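Local coordinates for Gp26 (Listeria phage P40, PDB 4JZ5), which probably hydrolyses the glycan strands of the Listeria cell wall as the family 25 glycosyl hydrolase domain of the phage endolysin ply40, at residues V35-L40 with K67-V72; D167-A172 with S186-L191; A172-D177 with L191-S196. All blocks are in the same frame, centred on the assembly; numbering follows the deposited sequence.

Overall arrangement
All three contacts belong to one curled beta/alpha barrel, the fold of family 25 hydrolases. Contacts 2 and 3 follow the same parallel strand pair, 169-172 with 191-195, and share Ala172 and Leu191; their centres are 11 Å apart, and a probable hydrogen bond from Gln193 N to Val171 O (2.9 Å) continues the ladder between them. Contact 1 lies apart, joining a loop to an outer helix: its centre is 26 Å from that of contact 2, across the chain's centre, and 24 Å from that of contact 3. Of the three, contact 3 reaches the C-terminal strand ends, where enzymes of this fold generally carry the active site.

Contact 1 of 3, residues V35-L40 with K67-V72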
loop_
_atom_site.group_PDB
_atom_site.type_symbol
_atom_site.label_atom_id
_atom_site.label_comp_id
_atom_site.label_asym_id
_atom_site.label_seq_id
_atom_site.Cartn_x
_atom_site.Cartn_y
_atom_site.Cartn_z
ATOM N N VAL A 35 -15.500 4.072 -7.578
ATOM C CA VAL A 35 -15.174 4.943 -6.462
ATOM C C VAL A 35 -15.571 6.353 -6.849
ATOM O O VAL A 35 -15.181 6.829 -7.921
ATOM C CB VAL A 35 -13.651 4.925 -6.177
ATOM C CG1 VAL A 35 -13.269 5.944 -5.098
ATOM C CG2 VAL A 35 -13.187 3.540 -5.788
ATOM N N ASN A 36 -16.328 7.043 -6.005
ATOM C CA ASN A 36 -16.573 8.459 -6.208
ATOM C C ASN A 36 -15.378 9.226 -5.655
ATOM O O ASN A 36 -15.325 9.565 -4.465
ATOM C CB ASN A 36 -17.870 8.889 -5.525
ATOM C CG ASN A 36 -18.133 10.374 -5.661
ATOM O OD1 ASN A 36 -17.353 11.107 -6.276
ATOM N ND2 ASN A 36 -19.215 10.832 -5.059
ATOM N N TYR A 37 -14.387 9.480 -6.510
ATOM C CA TYR A 37 -13.122 10.039 -6.053
ATOM C C TYR A 37 -13.311 11.373 -5.345
ATOM O O TYR A 37 -12.710 11.615 -4.292
ATOM C CB TYR A 37 -12.118 10.165 -7.221
ATOM C CG TYR A 37 -11.861 8.827 -7.871
ATOM C CD1 TYR A 37 -11.008 7.892 -7.297
ATOM C CD2 TYR A 37 -12.520 8.476 -9.025
ATOM C CE1 TYR A 37 -10.815 6.642 -7.874
ATOM C CE2 TYR A 37 -12.341 7.234 -9.622
ATOM C CZ TYR A 37 -11.493 6.315 -9.034
ATOM O OH TYR A 37 -11.358 5.084 -9.633
ATOM N N SER A 38 -14.155 12.235 -5.894
ATOM C CA SER A 38 -14.399 13.522 -5.258
ATOM C C SER A 38 -15.005 13.354 -3.865
ATOM O O SER A 38 -14.801 14.201 -2.982
ATOM C CB SER A 38 -15.278 14.413 -6.148
ATOM O OG SER A 38 -16.591 13.905 -6.288
ATOM N N GLY A 39 -15.778 12.283 -3.684
ATOM C CA GLY A 39 -16.383 11.978 -2.397
ATOM C C GLY A 39 -15.400 11.547 -1.320
ATOM O O GLY A 39 -15.783 11.435 -0.154
ATOM N N LEU A 40 -14.147 11.312 -1.694
ATOM C CA LEU A 40 -13.109 10.986 -0.723
ATOM C C LEU A 40 -12.444 12.227 -0.131
ATOM O O LEU A 40 -11.770 12.150 0.897
ATOM C CB LEU A 40 -12.026 10.167 -1.393
ATOM C CG LEU A 40 -12.456 8.874 -2.078
ATOM C CD1 LEU A 40 -11.258 8.188 -2.702
ATOM C CD2 LEU A 40 -13.146 7.927 -1.103
ATOM N N LYS A 67 -5.985 7.938 -12.387
ATOM C CA LYS A 67 -6.601 9.082 -13.043
ATOM C C LYS A 67 -7.656 9.732 -12.160
ATOM O O LYS A 67 -7.799 10.957 -12.145
ATOM C CB LYS A 67 -7.231 8.670 -14.367
ATOM C CG LYS A 67 -6.216 8.336 -15.436
ATOM C CD LYS A 67 -6.855 7.984 -16.764
ATOM C CE LYS A 67 -7.661 6.711 -16.691
ATOM N NZ LYS A 67 -8.162 6.302 -18.031
ATOM N N GLY A 68 -8.436 8.923 -11.455
ATOM C CA GLY A 68 -9.498 9.464 -10.627
ATOM C C GLY A 68 -8.971 10.258 -9.453
ATOM O O GLY A 68 -9.522 11.299 -9.078
ATOM N N LEU A 69 -7.906 9.756 -8.841
ATOM C CA LEU A 69 -7.302 10.446 -7.721
ATOM C C LEU A 69 -6.578 11.711 -8.207
ATOM O O LEU A 69 -6.688 12.767 -7.594
ATOM C CB LEU A 69 -6.356 9.488 -6.997
ATOM C CG LEU A 69 -7.069 8.273 -6.389
ATOM C CD1 LEU A 69 -6.097 7.159 -6.060
ATOM C CD2 LEU A 69 -7.859 8.657 -5.148
ATOM N N ASP A 70 -5.890 11.623 -9.338
ATOM C CA ASP A 70 -5.236 12.795 -9.905
ATOM C C ASP A 70 -6.258 13.887 -10.250
ATOM O O ASP A 70 -6.015 15.072 -10.007
ATOM C CB ASP A 70 -4.448 12.391 -11.146
ATOM C CG ASP A 70 -3.627 13.523 -11.713
ATOM O OD1 ASP A 70 -2.967 14.263 -10.948
ATOM O OD2 ASP A 70 -3.642 13.675 -12.937
ATOM N N LYS A 71 -7.393 13.496 -10.816
ATOM C CA LYS A 71 -8.449 14.425 -11.208
ATOM C C LYS A 71 -8.792 15.392 -10.084
ATOM O O LYS A 71 -8.917 16.598 -10.295
ATOM C CB LYS A 71 -9.700 13.593 -11.598
ATOM C CG LYS A 71 -11.030 14.348 -11.739
ATOM C CD LYS A 71 -12.203 13.413 -12.135
ATOM C CE LYS A 71 -12.637 12.465 -11.017
ATOM N NZ LYS A 71 -13.805 11.633 -11.420
ATOM N N VAL A 72 -8.975 14.838 -8.888
ATOM C CA VAL A 72 -9.457 15.583 -7.732
ATOM C C VAL A 72 -8.333 16.047 -6.822
ATOM O O VAL A 72 -8.595 16.685 -5.799
ATOM C CB VAL A 72 -10.479 14.767 -6.899
ATOM C CG1 VAL A 72 -11.663 14.374 -7.765
ATOM C CG2 VAL A 72 -9.848 13.538 -6.267
HETATM O O HOH W 1 -15.880 9.693 -9.719
HETATM O O HOH W 2 -15.043 11.964 -8.623
#
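Tyr37 lays its ring against helix 62-72, which belongs to the beta-alpha-beta crossover between parallel strands 46-53 and 76-81 of the family 25 barrel; the contact thus joins the loop after strand 25-28 to an outer helix. The defining interaction is CH-pi: Gly68 CA stands 3.6 Å from the centroid of the Tyr37 ring and 13° off the ring normal. Because Gly68 has no side chain, the ring can lie directly on the helix backbone. The opposite face of the same ring meets Val35 O, 3.2 Å above the ring plane and displaced toward the rim, which places the phenol ring between two pieces of main chain. A chi1 of -58°, with CG beside the backbone N of Tyr37, lays the ring over Gly68 CA. The backbone itself sits close enough to bring Tyr37 CB to 3.4 Å from Gly68 O. The hydroxyl is hydrogen-bonded to Gln64, one turn earlier on the helix.

Apolar contacts extend the patch along the helix. Leu69 crosses Tyr37 at about a right angle, with Leu69 CD2 3.9 Å from Tyr37 CD1, and the same methyl also meets Leu40 CD1; beneath them Leu69 rests on Val47 and Ile49 of strand 46-53. Val72 divides its branches: CG1 packs against Ser38 N at 3.8 Å, while CG2 reaches toward Tyr37 CB.

Polar cohesion between the segments is relayed by water, since no direct hydrogen bond crosses the contact. Lys71 bends at chi3 (71°), which carries its ammonium group back past the Tyr37 ring. There one water accepts from both sides, at 2.9 Å from Ser38 N and 3.1 Å from Lys71 NZ, and gives a weak bond to Asn36 OD1.

Contact 2 of 3, residues D167-A172 with S186-L191; sequences DLRWVA and SIPYDL
Arg169 turns one edge of its guanidinium to the carbonyl of Pro188: NE and NH2 each donate to Pro188 O over 2.9 Å. That oxygen lies 1° out of the guanidinium plane, although both donors approach it from one face of the carbonyl, NE well above the carbonyl plane. A bend at chi3 (62°) directs the group to this acceptor.

Beside it, the backbones pair in parallel around Trp170 and Leu191. Leu191 N donates to Arg169 O at 3.0 Å, and Val171 N returns a bond to Leu191 O at 2.9 Å. Asp190, just before the strand, adds two bonds at the start of the ladder. Its own N joins Leu191 N on Arg169 O, at 2.9 Å, giving that carbonyl two donors. Its carboxylate then folds back, so that Arg169 N donates to Asp190 OD2 over 2.9 Å, nearly straight at 171°, on the anti side of the oxygen. A water makes a weak bond to this same OD2.

On the sheet face bearing Trp170 and Leu191, the two side chains run side by side in the same direction. Leu191 CD2 sits 3.5 Å from the centroid of the five-membered ring of Trp170, over its face. Beyond the opposite surface of the strand, Val171 CG1 and CG2 pack on Ile187 CD1 and Tyr189 CB.

In the second shell, Asn210 bonds Trp170 NE1, while Tyr150 and Phe115 meet the indole edge-to-face. Trp156 of helix 153-158 packs on Arg169, and Asp162 forms a salt bridge with Arg169 NH1.

Arg169 NE and Asp190 OD2 are 5.4 Å apart and do not pair directly. The arginine charge is therefore probably balanced mainly by Asp162, leaving the Asp190 carboxylate to accept the Arg169 N-H, where a strand carbonyl might otherwise do so.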
loop_
_atom_site.group_PDB
_atom_site.type_symbol
_atom_site.label_atom_id
_atom_site.label_comp_id
_atom_site.label_asym_id
_atom_site.label_seq_id
_atom_site.Cartn_x
_atom_site.Cartn_y
_atom_site.Cartn_z
ATOM N N ASP A 167 11.102 2.425 4.235
ATOM C CA ASP A 167 10.720 3.775 4.599
ATOM C C ASP A 167 9.416 3.936 5.376
ATOM O O ASP A 167 9.104 5.066 5.771
ATOM C CB ASP A 167 10.650 4.627 3.329
ATOM C CG ASP A 167 11.983 4.726 2.644
ATOM O OD1 ASP A 167 12.957 5.085 3.346
ATOM O OD2 ASP A 167 12.078 4.427 1.447
ATOM N N LEU A 168 8.621 2.890 5.558
ATOM C CA LEU A 168 7.367 3.044 6.288
ATOM C C LEU A 168 6.753 1.702 6.675
ATOM O O LEU A 168 6.516 0.856 5.824
ATOM C CB LEU A 168 6.374 3.852 5.455
ATOM C CG LEU A 168 5.258 4.528 6.255
ATOM C CD1 LEU A 168 4.858 5.858 5.608
ATOM C CD2 LEU A 168 4.042 3.628 6.381
ATOM N N ARG A 169 6.514 1.527 7.971
ATOM C CA ARG A 169 5.896 0.309 8.493
ATOM C C ARG A 169 4.374 0.376 8.414
ATOM O O ARG A 169 3.740 1.130 9.157
ATOM C CB ARG A 169 6.292 0.106 9.951
ATOM C CG ARG A 169 7.784 -0.047 10.203
ATOM C CD ARG A 169 8.129 0.095 11.683
ATOM N NE ARG A 169 7.519 -0.927 12.536
ATOM C CZ ARG A 169 8.070 -2.098 12.839
ATOM N NH1 ARG A 169 9.265 -2.438 12.384
ATOM N NH2 ARG A 169 7.405 -2.934 13.624
ATOM N N TRP A 170 3.809 -0.417 7.512
ATOM C CA TRP A 170 2.374 -0.465 7.281
ATOM C C TRP A 170 1.901 -1.827 7.792
ATOM O O TRP A 170 2.190 -2.867 7.194
ATOM C CB TRP A 170 2.111 -0.259 5.793
ATOM C CG TRP A 170 0.673 -0.164 5.406
ATOM C CD1 TRP A 170 -0.416 -0.080 6.229
ATOM C CD2 TRP A 170 0.172 -0.146 4.073
ATOM N NE1 TRP A 170 -1.554 -0.002 5.481
ATOM C CE2 TRP A 170 -1.226 -0.047 4.152
ATOM C CE3 TRP A 170 0.772 -0.215 2.810
ATOM C CZ2 TRP A 170 -2.031 -0.026 3.023
ATOM C CZ3 TRP A 170 -0.028 -0.183 1.693
ATOM C CH2 TRP A 170 -1.416 -0.103 1.803
ATOM N N VAL A 171 1.228 -1.817 8.937
ATOM C CA VAL A 171 0.910 -3.044 9.656
ATOM C C VAL A 171 -0.596 -3.212 9.797
ATOM O O VAL A 171 -1.293 -2.283 10.211
ATOM C CB VAL A 171 1.554 -3.055 11.054
ATOM C CG1 VAL A 171 1.343 -4.403 11.726
ATOM C CG2 VAL A 171 3.047 -2.736 10.966
ATOM N N ALA A 172 -1.086 -4.399 9.449
ATOM C CA ALA A 172 -2.505 -4.706 9.564
ATOM C C ALA A 172 -2.830 -5.449 10.845
ATOM O O ALA A 172 -2.143 -6.401 11.226
ATOM C CB ALA A 172 -2.963 -5.516 8.372
ATOM N N SER A 186 0.400 -5.536 17.530
ATOM C CA SER A 186 1.229 -5.884 18.670
ATOM C C SER A 186 2.658 -5.371 18.525
ATOM O O SER A 186 3.473 -5.563 19.421
ATOM C CB SER A 186 1.248 -7.395 18.840
ATOM O OG SER A 186 2.007 -8.007 17.814
ATOM N N ILE A 187 2.952 -4.749 17.385
ATOM C CA ILE A 187 4.263 -4.197 17.088
ATOM C C ILE A 187 4.103 -2.736 16.708
ATOM O O ILE A 187 3.015 -2.305 16.356
ATOM C CB ILE A 187 4.961 -4.963 15.928
ATOM C CG1 ILE A 187 4.135 -4.883 14.640
ATOM C CG2 ILE A 187 5.215 -6.409 16.326
ATOM C CD1 ILE A 187 4.765 -5.607 13.466
ATOM N N PRO A 188 5.182 -1.960 16.773
ATOM C CA PRO A 188 5.068 -0.559 16.359
ATOM C C PRO A 188 4.685 -0.431 14.895
ATOM O O PRO A 188 5.074 -1.257 14.057
ATOM C CB PRO A 188 6.475 -0.011 16.573
ATOM C CG PRO A 188 7.074 -0.911 17.596
ATOM C CD PRO A 188 6.495 -2.262 17.357
ATOM N N TYR A 189 3.923 0.606 14.588
ATOM C CA TYR A 189 3.509 0.856 13.219
ATOM C C TYR A 189 3.640 2.331 12.894
ATOM O O TYR A 189 3.623 3.187 13.779
ATOM C CB TYR A 189 2.055 0.421 13.003
ATOM C CG TYR A 189 1.039 1.276 13.750
ATOM C CD1 TYR A 189 0.579 2.470 13.222
ATOM C CD2 TYR A 189 0.547 0.882 14.986
ATOM C CE1 TYR A 189 -0.326 3.257 13.895
ATOM C CE2 TYR A 189 -0.363 1.669 15.674
ATOM C CZ TYR A 189 -0.806 2.843 15.116
ATOM O OH TYR A 189 -1.709 3.632 15.795
ATOM N N ASP A 190 3.759 2.621 11.602
ATOM C CA ASP A 190 3.613 3.977 11.092
ATOM C C ASP A 190 2.195 4.190 10.534
ATOM O O ASP A 190 1.542 5.196 10.842
ATOM C CB ASP A 190 4.653 4.264 10.011
ATOM C CG ASP A 190 6.073 4.207 10.529
ATOM O OD1 ASP A 190 6.302 4.674 11.659
ATOM O OD2 ASP A 190 6.935 3.665 9.808
ATOM N N LEU A 191 1.744 3.251 9.717
ATOM C CA LEU A 191 0.383 3.255 9.183
ATOM C C LEU A 191 -0.284 1.952 9.632
ATOM O O LEU A 191 0.293 0.887 9.465
ATOM C CB LEU A 191 0.444 3.332 7.662
ATOM C CG LEU A 191 -0.877 3.452 6.896
ATOM C CD1 LEU A 191 -1.632 4.726 7.245
ATOM C CD2 LEU A 191 -0.620 3.390 5.390
HETATM O O HOH W 3 8.121 6.253 8.871
#

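Contact 3 of 3, residues A172-D177 with L191-S196; sequences ARYGVD and LWQYTS
Ala172 and Gln193 form a parallel beta bridge with CA atoms 4.4 Å apart, confirmed by the bond from Arg173 N to Gln193 O at 3.0 Å; the first strand then leaves the sheet through a type II' turn, Tyr174 to Asp177, closed by Asp177 N on Tyr174 O. Where the ladder gives out, side chains take over. Trp192 NE1 donates to Arg173 O at 3.0 Å, on a lone pair in the carbonyl plane and close to the plane of the indole.

Tyr174 OH gives its proton to Gln193 OE1 over a short 2.6 Å, from 49° above the amide carbonyl plane. One face of the Tyr174 ring carries the Thr195-Ser196 peptide, Ser196 N standing 4.0 Å above the ring plane over its centre.

Asp177 holds the corner that follows strand 191-195. Its chi1 of -155° swings the carboxylate across to that corner, where OD1 accepts from Ser196 N at 2.7 Å and from Thr195 OG1 at 2.6 Å, while OD2 accepts from Ser196 OG at 2.7 Å. Both Ser196 bonds use syn lone pairs, so one serine fills the inner side of the carboxylate and three donors in all fix its rotation.

Around this, Tyr150 of strand 147-152 shares Gln193 OE1, and Asp27 of strand 25-28 accepts from Gln193 NE2, fixing the amide toward the barrel interior. Arg173 NH1 pairs with Asp153 at the start of helix 153-158, and strand 206-211 flanks strand 191-195 antiparallel, with Met209 against Tyr194.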
loop_
_atom_site.group_PDB
_atom_site.type_symbol
_atom_site.label_atom_id
_atom_site.label_comp_id
_atom_site.label_asym_id
_atom_site.label_seq_id
_atom_site.Cartn_x
_atom_site.Cartn_y
_atom_site.Cartn_z
ATOM N N ALA A 172 -1.086 -4.399 9.449
ATOM C CA ALA A 172 -2.505 -4.706 9.564
ATOM C C ALA A 172 -2.830 -5.449 10.845
ATOM O O ALA A 172 -2.143 -6.401 11.226
ATOM C CB ALA A 172 -2.963 -5.516 8.372
ATOM N N ARG A 173 -3.910 -5.017 11.484
ATOM C CA ARG A 173 -4.498 -5.742 12.609
ATOM C C ARG A 173 -5.936 -5.288 12.725
ATOM O O ARG A 173 -6.182 -4.103 12.949
ATOM C CB ARG A 173 -3.755 -5.472 13.912
ATOM C CG ARG A 173 -4.291 -6.274 15.108
ATOM C CD ARG A 173 -4.114 -7.773 14.904
ATOM N NE ARG A 173 -4.655 -8.551 16.017
ATOM C CZ ARG A 173 -4.012 -8.808 17.155
ATOM N NH1 ARG A 173 -2.784 -8.363 17.369
ATOM N NH2 ARG A 173 -4.611 -9.520 18.100
ATOM N N TYR A 174 -6.880 -6.208 12.558
ATOM C CA TYR A 174 -8.284 -5.834 12.384
ATOM C C TYR A 174 -9.163 -6.027 13.612
ATOM O O TYR A 174 -10.237 -5.433 13.673
ATOM C CB TYR A 174 -8.920 -6.636 11.255
ATOM C CG TYR A 174 -8.276 -6.515 9.899
ATOM C CD1 TYR A 174 -7.469 -5.434 9.558
ATOM C CD2 TYR A 174 -8.488 -7.491 8.937
ATOM C CE1 TYR A 174 -6.903 -5.343 8.302
ATOM C CE2 TYR A 174 -7.932 -7.394 7.687
ATOM C CZ TYR A 174 -7.131 -6.329 7.377
ATOM O OH TYR A 174 -6.594 -6.282 6.105
ATOM N N GLY A 175 -8.759 -6.855 14.567
ATOM C CA GLY A 175 -9.638 -7.129 15.690
ATOM C C GLY A 175 -10.969 -7.699 15.228
ATOM O O GLY A 175 -10.996 -8.644 14.444
ATOM N N VAL A 176 -12.071 -7.116 15.697
ATOM C CA VAL A 176 -13.403 -7.572 15.296
ATOM C C VAL A 176 -13.707 -7.305 13.826
ATOM O O VAL A 176 -14.667 -7.853 13.289
ATOM C CB VAL A 176 -14.533 -6.934 16.132
ATOM C CG1 VAL A 176 -14.476 -7.433 17.566
ATOM C CG2 VAL A 176 -14.496 -5.420 16.066
ATOM N N ASP A 177 -12.893 -6.462 13.191
ATOM C CA ASP A 177 -13.016 -6.139 11.772
ATOM C C ASP A 177 -14.419 -5.642 11.445
ATOM O O ASP A 177 -15.124 -6.220 10.611
ATOM C CB ASP A 177 -12.641 -7.327 10.887
ATOM C CG ASP A 177 -12.171 -6.895 9.500
ATOM O OD1 ASP A 177 -12.011 -5.681 9.265
ATOM O OD2 ASP A 177 -11.968 -7.782 8.647
ATOM N N LEU A 191 1.744 3.251 9.717
ATOM C CA LEU A 191 0.383 3.255 9.183
ATOM C C LEU A 191 -0.284 1.952 9.632
ATOM O O LEU A 191 0.293 0.887 9.465
ATOM C CB LEU A 191 0.444 3.332 7.662
ATOM C CG LEU A 191 -0.877 3.452 6.896
ATOM C CD1 LEU A 191 -1.632 4.726 7.245
ATOM C CD2 LEU A 191 -0.620 3.390 5.390
ATOM N N TRP A 192 -1.476 2.044 10.227
ATOM C CA TRP A 192 -2.198 0.892 10.777
ATOM C C TRP A 192 -3.433 0.636 9.934
ATOM O O TRP A 192 -4.311 1.493 9.842
ATOM C CB TRP A 192 -2.589 1.195 12.218
ATOM C CG TRP A 192 -3.574 0.277 12.891
ATOM C CD1 TRP A 192 -3.814 -1.044 12.660
ATOM C CD2 TRP A 192 -4.437 0.664 13.948
ATOM N NE1 TRP A 192 -4.805 -1.501 13.517
ATOM C CE2 TRP A 192 -5.196 -0.464 14.322
ATOM C CE3 TRP A 192 -4.653 1.870 14.610
ATOM C CZ2 TRP A 192 -6.163 -0.414 15.330
ATOM C CZ3 TRP A 192 -5.606 1.917 15.610
ATOM C CH2 TRP A 192 -6.344 0.781 15.962
ATOM N N GLN A 193 -3.469 -0.525 9.296
ATOM C CA GLN A 193 -4.671 -0.977 8.591
ATOM C C GLN A 193 -5.567 -1.673 9.602
ATOM O O GLN A 193 -5.260 -2.770 10.058
ATOM C CB GLN A 193 -4.315 -1.896 7.446
ATOM C CG GLN A 193 -5.449 -2.105 6.470
ATOM C CD GLN A 193 -5.061 -3.125 5.444
ATOM O OE1 GLN A 193 -4.880 -4.298 5.764
ATOM N NE2 GLN A 193 -4.852 -2.686 4.215
ATOM N N TYR A 194 -6.645 -0.992 9.988
ATOM C CA TYR A 194 -7.416 -1.408 11.148
ATOM C C TYR A 194 -8.691 -2.181 10.824
ATOM O O TYR A 194 -9.303 -2.769 11.712
ATOM C CB TYR A 194 -7.721 -0.220 12.056
ATOM C CG TYR A 194 -8.537 0.902 11.453
ATOM C CD1 TYR A 194 -9.914 0.805 11.353
ATOM C CD2 TYR A 194 -7.931 2.079 11.027
ATOM C CE1 TYR A 194 -10.654 1.828 10.835
ATOM C CE2 TYR A 194 -8.677 3.117 10.515
ATOM C CZ TYR A 194 -10.039 2.994 10.430
ATOM O OH TYR A 194 -10.765 4.046 9.920
ATOM N N THR A 195 -9.096 -2.194 9.560
ATOM C CA THR A 195 -10.242 -2.980 9.139
ATOM C C THR A 195 -10.176 -3.233 7.644
ATOM O O THR A 195 -9.566 -2.444 6.906
ATOM C CB THR A 195 -11.580 -2.263 9.492
ATOM O OG1 THR A 195 -12.694 -3.126 9.254
ATOM C CG2 THR A 195 -11.768 -0.988 8.695
ATOM N N SER A 196 -10.807 -4.325 7.221
ATOM C CA SER A 196 -11.034 -4.610 5.812
ATOM C C SER A 196 -12.497 -4.374 5.441
ATOM O O SER A 196 -12.886 -4.609 4.291
ATOM C CB SER A 196 -10.656 -6.054 5.487
ATOM O OG SER A 196 -11.560 -6.993 6.069
HETATM O O HOH W 4 -8.394 -2.758 14.445
#